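Local coordinates for protein methionine gamma-lyase (Trichomonas vaginalis, PDB 1E5E) that is a pyridoxal-phosphate-dependent enzyme of the Cys/Met metabolism family, found here as an assembly of four chains, at residues C109-T114 against S351-V356; A157-K162 against A365-G370; K331-A336 against S344-P349. One frame throughout, in Å; residues are numbered along the deposited sequence. Where two conformers were deposited one is given.

Interactions 1 and 2 adjoin, their centres about 10 Å apart, and both border the pocket of the bound PPJ: Tyr111 and Thr353 of interaction 1 and Asn158 of interaction 2 belong to it. The two meet where His354 NE2 lies 3.2 Å from Asn158 O. Interaction 3, centred about 16 Å from each of the others, pairs two strands of the five-stranded sheet, and its second strand leads toward the pocket. Gln347 NE2 is hydrogen-bonded to Thr353 OG1 at 2.8 Å, tying it to interaction 1, and His348 NE2 to Asp369 O at 2.9 Å, tying it to interaction 2. In sequence, interaction 3 is nested inside the loops closed by the other two.

Interaction 1. Residues C109-T114 against S351-V356. With PPJ (N-(hydroxy{3-hydroxy-2-methyl-5-[(phosphonooxy)methyl]pyridin-4-yl}methyl)norvaline), chain C.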
loop_
_atom_site.group_PDB
_atom_site.type_symbol
_atom_site.label_atom_id
_atom_site.label_comp_id
_atom_site.label_asym_id
_atom_site.label_seq_id
_atom_site.Cartn_x
_atom_site.Cartn_y
_atom_site.Cartn_z
ATOM N N CYS A 109 -14.704 31.860 -14.588
ATOM C CA CYS A 109 -13.380 31.264 -14.808
ATOM C C CYS A 109 -13.143 30.167 -13.773
ATOM O O CYS A 109 -12.682 30.487 -12.654
ATOM C CB CYS A 109 -12.235 32.272 -14.759
ATOM S SG CYS A 109 -10.646 31.560 -15.286
ATOM N N LEU A 110 -13.392 28.935 -14.139
ATOM C CA LEU A 110 -13.227 27.785 -13.278
ATOM C C LEU A 110 -12.373 26.730 -13.998
ATOM O O LEU A 110 -12.164 26.697 -15.227
ATOM C CB LEU A 110 -14.570 27.081 -13.064
ATOM C CG LEU A 110 -15.799 27.841 -12.597
ATOM C CD1 LEU A 110 -17.026 26.958 -12.516
ATOM C CD2 LEU A 110 -15.495 28.481 -11.230
ATOM N N TYR A 111 -11.975 25.809 -13.134
ATOM C CA TYR A 111 -11.388 24.574 -13.693
ATOM C C TYR A 111 -12.318 24.029 -14.766
ATOM O O TYR A 111 -13.519 23.923 -14.549
ATOM C CB TYR A 111 -11.215 23.571 -12.554
ATOM C CG TYR A 111 -10.714 22.241 -13.029
ATOM C CD1 TYR A 111 -9.622 22.152 -13.900
ATOM C CD2 TYR A 111 -11.322 21.072 -12.616
ATOM C CE1 TYR A 111 -9.157 20.937 -14.326
ATOM C CE2 TYR A 111 -10.860 19.830 -13.015
ATOM C CZ TYR A 111 -9.782 19.773 -13.870
ATOM O OH TYR A 111 -9.330 18.520 -14.249
ATOM N N GLY A 112 -11.780 23.553 -15.873
ATOM C CA GLY A 112 -12.626 23.017 -16.928
ATOM C C GLY A 112 -13.715 22.039 -16.521
ATOM O O GLY A 112 -14.888 22.248 -16.896
ATOM N N CYS A 113 -13.400 20.987 -15.759
ATOM C CA CYS A 113 -14.405 19.998 -15.393
ATOM C C CYS A 113 -15.457 20.566 -14.480
ATOM O O CYS A 113 -16.614 20.155 -14.610
ATOM C CB CYS A 113 -13.755 18.687 -14.845
ATOM S SG CYS A 113 -12.209 18.194 -15.662
ATOM N N THR A 114 -15.166 21.491 -13.581
ATOM C CA THR A 114 -16.229 22.068 -12.774
ATOM C C THR A 114 -17.232 22.849 -13.637
ATOM O O THR A 114 -18.459 22.842 -13.471
ATOM C CB THR A 114 -15.655 23.052 -11.741
ATOM O OG1 THR A 114 -14.512 22.517 -11.091
ATOM C CG2 THR A 114 -16.745 23.389 -10.734
ATOM N N SER A 351 -5.893 23.615 -24.984
ATOM C CA SER A 351 -5.987 22.298 -25.615
ATOM C C SER A 351 -6.002 21.133 -24.626
ATOM O O SER A 351 -6.016 19.955 -25.079
ATOM C CB SER A 351 -4.820 22.033 -26.588
ATOM O OG SER A 351 -3.597 21.927 -25.859
ATOM N N MET A 352 -5.829 21.416 -23.333
ATOM C CA MET A 352 -5.699 20.362 -22.330
ATOM C C MET A 352 -6.714 20.476 -21.217
ATOM O O MET A 352 -7.887 20.092 -21.426
ATOM C CB MET A 352 -4.258 20.331 -21.756
ATOM C CG MET A 352 -3.256 20.033 -22.887
ATOM S SD MET A 352 -1.567 20.058 -22.280
ATOM C CE MET A 352 -0.662 19.939 -23.813
ATOM N N THR A 353 -6.431 21.104 -20.066
ATOM C CA THR A 353 -7.399 21.160 -18.981
ATOM C C THR A 353 -8.707 21.861 -19.321
ATOM O O THR A 353 -9.749 21.617 -18.713
ATOM C CB THR A 353 -6.841 21.885 -17.723
ATOM O OG1 THR A 353 -6.339 23.208 -18.080
ATOM C CG2 THR A 353 -5.746 21.037 -17.097
ATOM N N HIS A 354 -8.691 22.808 -20.265
ATOM C CA HIS A 354 -9.917 23.565 -20.548
ATOM C C HIS A 354 -10.421 23.358 -21.949
ATOM O O HIS A 354 -11.348 24.059 -22.384
ATOM C CB HIS A 354 -9.680 25.061 -20.268
ATOM C CG HIS A 354 -9.610 25.358 -18.794
ATOM N ND1 HIS A 354 -8.482 25.115 -18.047
ATOM C CD2 HIS A 354 -10.530 25.906 -17.949
ATOM C CE1 HIS A 354 -8.715 25.494 -16.792
ATOM N NE2 HIS A 354 -9.955 25.991 -16.702
ATOM N N ALA A 355 -9.912 22.317 -22.618
ATOM C CA ALA A 355 -10.377 21.987 -23.957
ATOM C C ALA A 355 -11.854 21.591 -23.936
ATOM O O ALA A 355 -12.530 21.794 -24.955
ATOM C CB ALA A 355 -9.604 20.846 -24.588
ATOM N N VAL A 356 -12.349 21.112 -22.795
ATOM C CA VAL A 356 -13.748 20.715 -22.686
ATOM C C VAL A 356 -14.678 21.917 -22.675
ATOM O O VAL A 356 -15.877 21.778 -22.962
ATOM C CB VAL A 356 -13.933 19.786 -21.449
ATOM C CG1 VAL A 356 -13.755 20.506 -20.121
ATOM C CG2 VAL A 356 -15.288 19.085 -21.468
HETATM N N1 PPJ C . -10.663 22.066 -8.400
HETATM C C2 PPJ C . -9.565 22.631 -8.945
HETATM C C6 PPJ C . -11.074 20.825 -8.784
HETATM C C2A PPJ C . -9.286 24.008 -8.969
HETATM C C3 PPJ C . -8.789 21.794 -9.773
HETATM O O3 PPJ C . -7.814 22.398 -10.397
HETATM C C4 PPJ C . -9.093 20.449 -10.003
HETATM C C4A PPJ C . -8.241 19.700 -10.868
HETATM C C5 PPJ C . -10.310 19.934 -9.555
HETATM N N PPJ C . -7.481 20.254 -11.831
HETATM C C5A PPJ C . -10.659 18.545 -9.576
HETATM O OP4 PPJ C . -9.971 17.921 -8.678
HETATM P P PPJ C . -9.713 16.393 -9.047
HETATM O OP1 PPJ C . -8.954 15.796 -7.779
HETATM O OP2 PPJ C . -8.844 16.320 -10.340
HETATM O OP3 PPJ C . -11.075 15.603 -9.279
HETATM C CA PPJ C . -6.591 19.574 -12.608
HETATM C CB PPJ C . -6.927 18.284 -13.229
HETATM C C PPJ C . -5.870 20.413 -13.510
HETATM C CG PPJ C . -7.934 18.160 -14.314
HETATM C CD PPJ C . -7.237 18.037 -15.586
HETATM O O PPJ C . -6.182 21.659 -13.542
HETATM O OXT PPJ C . -4.669 20.099 -13.917
#
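His354 and Leu110 are joined by a side-chain-to-backbone hydrogen bond at the PPJ pocket of this pyridoxal-phosphate-dependent enzyme, where the N-cap of helix 112-124 meets the loop after strand 345-347. His354 NE2 donates to Leu110 O over 2.7 Å; the oxygen sits at the edge of the imidazole, in its plane, yet the bond is bent, with 138° at the hydrogen. Gly112, at the start of the helix, lies over one face of the same ring, its CA making an off-centre CH-pi contact 4.1 Å from the centroid. Val356 packs against the same turn, its CG1 branch 3.8 Å from Gly112 O.

Tyr111, at the N-cap, carries the contact into the pocket. With CG anti to the backbone N (chi1 176°), its ring has PPJ N over one face, 3.0 Å above the plane and offset toward the rim; CD2 is 3.4 Å from PPJ C5, and OH is covalently bonded to PPJ CG. Arg58 of the second subunit is hydrogen-bonded to the same oxygen. At the ring's edge stands Thr353 CB, 4.2 Å from Tyr111 CE1. Further out, Gln347 NE2 is hydrogen-bonded to Thr353 OG1, which shares a 2.9 Å hydrogen bond with His354 ND1.

Interaction 2. Residues A157-K162 against A365-G370; sequences ANPTLK and AGITDG
Thr160 OG1 is gripped by two partners, one of which carries the contact to Ala365. A water lies 2.5 Å from Thr160 OG1 and donates to Ala365 O over 2.8 Å, bridging the loop after strand 148-154 of the seven-stranded sheet to the end of helix 359-364, where the chain leads on into strand 371-375 of the five-stranded sheet. From within its own loop, the hydroxyl oxygen also accepts a weak bond from the amide of Lys162.

Beside this bridge the contact is apolar. With OG1 set between the backbone N and the carbonyl carbon (chi1 68°), the methyl of Thr160 is left to meet the other loop, CG2 lying 3.6 Å from Ile367 CG1 and equally near Ala365 O. Ile367 crosses both Thr160 and Pro159 at about a right angle. The Pro159 ring presents its CD corner to the isoleucine tip, and here the fit is tight, with 3.4 Å between Pro159 CD and Ile367 CD1.

Each loop has its own bracing. A cis peptide precedes Pro159, and Leu161 N closes the turn onto Ala157 O at 2.7 Å, while Gly366, at positive phi, is the C-prime residue of a Schellman motif. Next to the proline, Asn158 is hydrogen-bonded to PPJ and to Arg373.

No direct hydrogen bond crosses between the loops, so the pocket-side turn is held against the helix end by close carbon contacts and a single water bridge.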
loop_
_atom_site.group_PDB
_atom_site.type_symbol
_atom_site.label_atom_id
_atom_site.label_comp_id
_atom_site.label_asym_id
_atom_site.label_seq_id
_atom_site.Cartn_x
_atom_site.Cartn_y
_atom_site.Cartn_z
ATOM N N ALA A 157 -8.067 32.044 -9.812
ATOM C CA ALA A 157 -8.779 31.167 -10.724
ATOM C C ALA A 157 -7.924 30.285 -11.631
ATOM O O ALA A 157 -6.828 30.622 -12.080
ATOM C CB ALA A 157 -9.681 31.984 -11.675
ATOM N N ASN A 158 -8.466 29.101 -11.911
ATOM C CA ASN A 158 -7.780 28.124 -12.764
ATOM C C ASN A 158 -8.306 28.327 -14.168
ATOM O O ASN A 158 -9.505 28.103 -14.345
ATOM C CB ASN A 158 -8.091 26.713 -12.247
ATOM C CG ASN A 158 -7.401 25.627 -13.056
ATOM O OD1 ASN A 158 -6.667 25.922 -14.019
ATOM N ND2 ASN A 158 -7.597 24.374 -12.632
ATOM N N PRO A 159 -7.499 28.753 -15.114
ATOM C CA PRO A 159 -6.074 28.921 -14.971
ATOM C C PRO A 159 -5.519 30.333 -15.069
ATOM O O PRO A 159 -4.292 30.501 -15.040
ATOM C CB PRO A 159 -5.646 28.157 -16.241
ATOM C CG PRO A 159 -6.589 28.691 -17.281
ATOM C CD PRO A 159 -7.898 28.947 -16.548
ATOM N N THR A 160 -6.348 31.354 -15.178
ATOM C CA THR A 160 -5.828 32.730 -15.332
ATOM C C THR A 160 -5.235 33.385 -14.095
ATOM O O THR A 160 -4.462 34.352 -14.177
ATOM C CB THR A 160 -6.953 33.604 -15.898
ATOM O OG1 THR A 160 -7.948 33.717 -14.875
ATOM C CG2 THR A 160 -7.613 32.897 -17.110
ATOM N N LEU A 161 -5.481 32.852 -12.897
ATOM C CA LEU A 161 -5.059 33.327 -11.617
ATOM C C LEU A 161 -5.732 34.660 -11.272
ATOM O O LEU A 161 -5.288 35.439 -10.430
ATOM C CB LEU A 161 -3.534 33.431 -11.464
ATOM C CG LEU A 161 -2.747 32.178 -11.908
ATOM C CD1 LEU A 161 -1.249 32.344 -11.688
ATOM C CD2 LEU A 161 -3.300 30.935 -11.203
ATOM N N LYS A 162 -6.949 34.846 -11.805
ATOM C CA LYS A 162 -7.724 36.048 -11.518
ATOM C C LYS A 162 -7.995 36.081 -10.008
ATOM O O LYS A 162 -8.325 35.030 -9.451
ATOM C CB LYS A 162 -9.008 36.158 -12.304
ATOM C CG LYS A 162 -10.023 37.203 -11.857
ATOM C CD LYS A 162 -11.293 37.110 -12.714
ATOM C CE LYS A 162 -12.091 35.834 -12.477
ATOM N NZ LYS A 162 -13.484 36.036 -13.077
ATOM N N ALA A 365 -13.416 34.251 -20.558
ATOM C CA ALA A 365 -12.848 34.147 -19.231
ATOM C C ALA A 365 -11.357 34.442 -19.257
ATOM O O ALA A 365 -10.669 34.306 -18.249
ATOM C CB ALA A 365 -13.107 32.771 -18.601
ATOM N N GLY A 366 -10.853 34.851 -20.424
ATOM C CA GLY A 366 -9.483 35.251 -20.588
ATOM C C GLY A 366 -8.556 34.084 -20.864
ATOM O O GLY A 366 -7.338 34.276 -20.781
ATOM N N ILE A 367 -9.108 32.911 -21.117
ATOM C CA ILE A 367 -8.224 31.775 -21.436
ATOM C C ILE A 367 -7.916 31.889 -22.916
ATOM O O ILE A 367 -8.822 31.644 -23.718
ATOM C CB ILE A 367 -8.839 30.426 -21.042
ATOM C CG1 ILE A 367 -8.996 30.515 -19.492
ATOM C CG2 ILE A 367 -7.937 29.260 -21.391
ATOM C CD1 ILE A 367 -10.078 29.545 -19.043
ATOM N N THR A 368 -6.737 32.319 -23.317
ATOM C CA THR A 368 -6.385 32.467 -24.729
ATOM C C THR A 368 -5.682 31.186 -25.151
ATOM O O THR A 368 -5.114 30.535 -24.269
ATOM C CB THR A 368 -5.417 33.635 -24.957
ATOM O OG1 THR A 368 -4.053 33.292 -24.609
ATOM C CG2 THR A 368 -5.729 34.840 -24.059
ATOM N N ASP A 369 -5.325 31.062 -26.430
ATOM C CA ASP A 369 -4.596 29.882 -26.887
ATOM C C ASP A 369 -3.096 30.096 -26.848
ATOM O O ASP A 369 -2.333 29.184 -27.173
ATOM C CB ASP A 369 -5.089 29.435 -28.266
ATOM C CG ASP A 369 -4.658 30.414 -29.345
ATOM O OD1 ASP A 369 -4.132 31.508 -29.050
ATOM O OD2 ASP A 369 -4.828 30.079 -30.523
ATOM N N GLY A 370 -2.645 31.263 -26.384
ATOM C CA GLY A 370 -1.203 31.469 -26.181
ATOM C C GLY A 370 -0.847 31.262 -24.682
ATOM O O GLY A 370 0.300 31.377 -24.231
HETATM O O HOH W 1 -10.070 34.876 -15.554
#

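Interaction 3. Residues K331-A336 against S344-P349; sequences KLITLA and SLIQHP
Thr334 and Leu345 put their side chains on one face of a parallel strand pair, and Leu335 and Ile346 put theirs on the other. Strands 334-335 and 345-347 form one end, within this chain, of the mixed five-stranded sheet, joined by a short loop with no intervening helix. At the inner edge, Leu345 and Gln347 are bonded through their backbones to strand 371-375; at the outer edge, Leu335 makes backbone hydrogen bonds to the second subunit.

Between the strands, Thr334 N donates to Ser344 O at 3.0 Å. Ile346 N donates to Thr334 O over 2.8 Å, and this oxygen also receives a CA-H contact from Leu345. The last rung, Ala336 N to Ile346 O, is weak at 3.4 Å. Residues 333-336 and 344-347 run 49° apart.

On the Leu335 and Ile346 face, the Ile333 side chain runs at a slant to that of Ile346, its CG2 3.7 Å from Ile346 CB, with Leu374 also touching Ile333 and Leu327 of helix 319-328 touching Ile346. On the opposite face Thr334 and Leu345 lie side by side and point the same way, Leu345 CD2 standing 3.6 Å from Thr334 CB. Leu345 CD2 also touches the methyl of Ala336 on the neighbouring strand, two residues beyond Thr334.

A water sits where the two strands begin, donating to Leu332 O and to Ser344 O, so that the latter carbonyl serves both the strand ladder and the water bridge. The third grip on this water comes from Thr334: with the hydroxyl beside the backbone N (chi1 -63°), OG1 donates to it over 2.6 Å.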
loop_
_atom_site.group_PDB
_atom_site.type_symbol
_atom_site.label_atom_id
_atom_site.label_comp_id
_atom_site.label_asym_id
_atom_site.label_seq_id
_atom_site.Cartn_x
_atom_site.Cartn_y
_atom_site.Cartn_z
ATOM N N LYS A 331 13.243 20.576 -20.557
ATOM C CA LYS A 331 13.881 19.361 -20.097
ATOM C C LYS A 331 13.701 19.066 -18.608
ATOM O O LYS A 331 13.937 17.936 -18.192
ATOM C CB LYS A 331 15.380 19.368 -20.464
ATOM C CG LYS A 331 15.605 19.443 -21.989
ATOM C CD LYS A 331 17.032 19.930 -22.250
ATOM C CE LYS A 331 17.203 20.434 -23.689
ATOM N NZ LYS A 331 17.812 19.438 -24.609
ATOM N N LEU A 332 13.393 20.022 -17.758
ATOM C CA LEU A 332 13.322 19.759 -16.324
ATOM C C LEU A 332 11.867 19.825 -15.885
ATOM O O LEU A 332 11.369 18.947 -15.165
ATOM C CB LEU A 332 14.232 20.746 -15.617
ATOM C CG LEU A 332 14.165 20.741 -14.076
ATOM C CD1 LEU A 332 14.505 19.353 -13.553
ATOM C CD2 LEU A 332 15.075 21.839 -13.558
ATOM N N ILE A 333 11.169 20.848 -16.369
ATOM C CA ILE A 333 9.748 21.032 -16.086
ATOM C C ILE A 333 8.983 19.931 -16.834
ATOM O O ILE A 333 9.408 19.575 -17.942
ATOM C CB ILE A 333 9.289 22.442 -16.442
ATOM C CG1 ILE A 333 10.113 23.378 -15.525
ATOM C CG2 ILE A 333 7.802 22.619 -16.135
ATOM C CD1 ILE A 333 10.323 24.752 -16.075
ATOM N N THR A 334 7.994 19.337 -16.197
ATOM C CA THR A 334 7.291 18.191 -16.735
ATOM C C THR A 334 5.972 18.562 -17.388
ATOM O O THR A 334 5.207 19.349 -16.827
ATOM C CB THR A 334 7.021 17.175 -15.586
ATOM O OG1 THR A 334 8.305 16.727 -15.095
ATOM C CG2 THR A 334 6.273 15.954 -16.091
ATOM N N LEU A 335 5.772 18.077 -18.605
ATOM C CA LEU A 335 4.570 18.352 -19.388
ATOM C C LEU A 335 3.487 17.336 -19.046
ATOM O O LEU A 335 3.533 16.196 -19.478
ATOM C CB LEU A 335 4.943 18.184 -20.872
ATOM C CG LEU A 335 3.834 18.384 -21.885
ATOM C CD1 LEU A 335 3.241 19.786 -21.782
ATOM C CD2 LEU A 335 4.392 18.168 -23.308
ATOM N N ALA A 336 2.494 17.739 -18.308
ATOM C CA ALA A 336 1.405 16.890 -17.877
ATOM C C ALA A 336 0.383 17.782 -17.205
ATOM O O ALA A 336 0.796 18.875 -16.776
ATOM C CB ALA A 336 2.009 15.939 -16.796
ATOM N N SER A 344 7.936 20.354 -10.775
ATOM C CA SER A 344 7.263 21.422 -11.496
ATOM C C SER A 344 6.522 20.869 -12.720
ATOM O O SER A 344 7.069 20.038 -13.438
ATOM C CB SER A 344 8.305 22.457 -11.933
ATOM O OG SER A 344 8.919 23.082 -10.828
ATOM N N LEU A 345 5.282 21.307 -12.885
ATOM C CA LEU A 345 4.433 20.771 -13.954
ATOM C C LEU A 345 3.992 21.921 -14.864
ATOM O O LEU A 345 3.688 22.998 -14.334
ATOM C CB LEU A 345 3.187 20.056 -13.390
ATOM C CG LEU A 345 3.468 18.735 -12.643
ATOM C CD1 LEU A 345 2.214 18.176 -11.956
ATOM C CD2 LEU A 345 4.025 17.683 -13.598
ATOM N N ILE A 346 3.741 21.673 -16.142
ATOM C CA ILE A 346 3.321 22.727 -17.042
ATOM C C ILE A 346 2.343 22.208 -18.081
ATOM O O ILE A 346 2.579 21.094 -18.548
ATOM C CB ILE A 346 4.552 23.360 -17.743
ATOM C CG1 ILE A 346 4.204 24.736 -18.346
ATOM C CG2 ILE A 346 5.189 22.455 -18.785
ATOM C CD1 ILE A 346 5.461 25.419 -18.868
ATOM N N GLN A 347 1.417 23.012 -18.590
ATOM C CA GLN A 347 0.453 22.535 -19.582
ATOM C C GLN A 347 -0.189 23.713 -20.323
ATOM O O GLN A 347 0.018 24.877 -19.957
ATOM C CB GLN A 347 -0.660 21.706 -18.930
ATOM C CG GLN A 347 -1.505 22.422 -17.875
ATOM C CD GLN A 347 -2.877 22.737 -18.464
ATOM O OE1 GLN A 347 -3.287 22.192 -19.493
ATOM N NE2 GLN A 347 -3.574 23.650 -17.799
ATOM N N HIS A 348 -1.016 23.358 -21.305
ATOM C CA HIS A 348 -1.596 24.369 -22.192
ATOM C C HIS A 348 -3.102 24.295 -22.048
ATOM O O HIS A 348 -3.712 23.383 -22.614
ATOM C CB HIS A 348 -1.121 24.033 -23.625
ATOM C CG HIS A 348 -1.765 24.938 -24.641
ATOM N ND1 HIS A 348 -2.895 24.590 -25.357
ATOM C CD2 HIS A 348 -1.476 26.227 -24.983
ATOM C CE1 HIS A 348 -3.241 25.593 -26.146
ATOM N NE2 HIS A 348 -2.385 26.590 -25.945
ATOM N N PRO A 349 -3.715 25.145 -21.250
ATOM C CA PRO A 349 -5.118 25.009 -20.913
ATOM C C PRO A 349 -6.112 24.907 -22.049
ATOM O O PRO A 349 -7.004 24.033 -22.000
ATOM C CB PRO A 349 -5.427 26.190 -20.002
ATOM C CG PRO A 349 -4.152 26.894 -19.733
ATOM C CD PRO A 349 -3.038 26.207 -20.464
HETATM O O HOH W 2 9.386 18.378 -13.356
#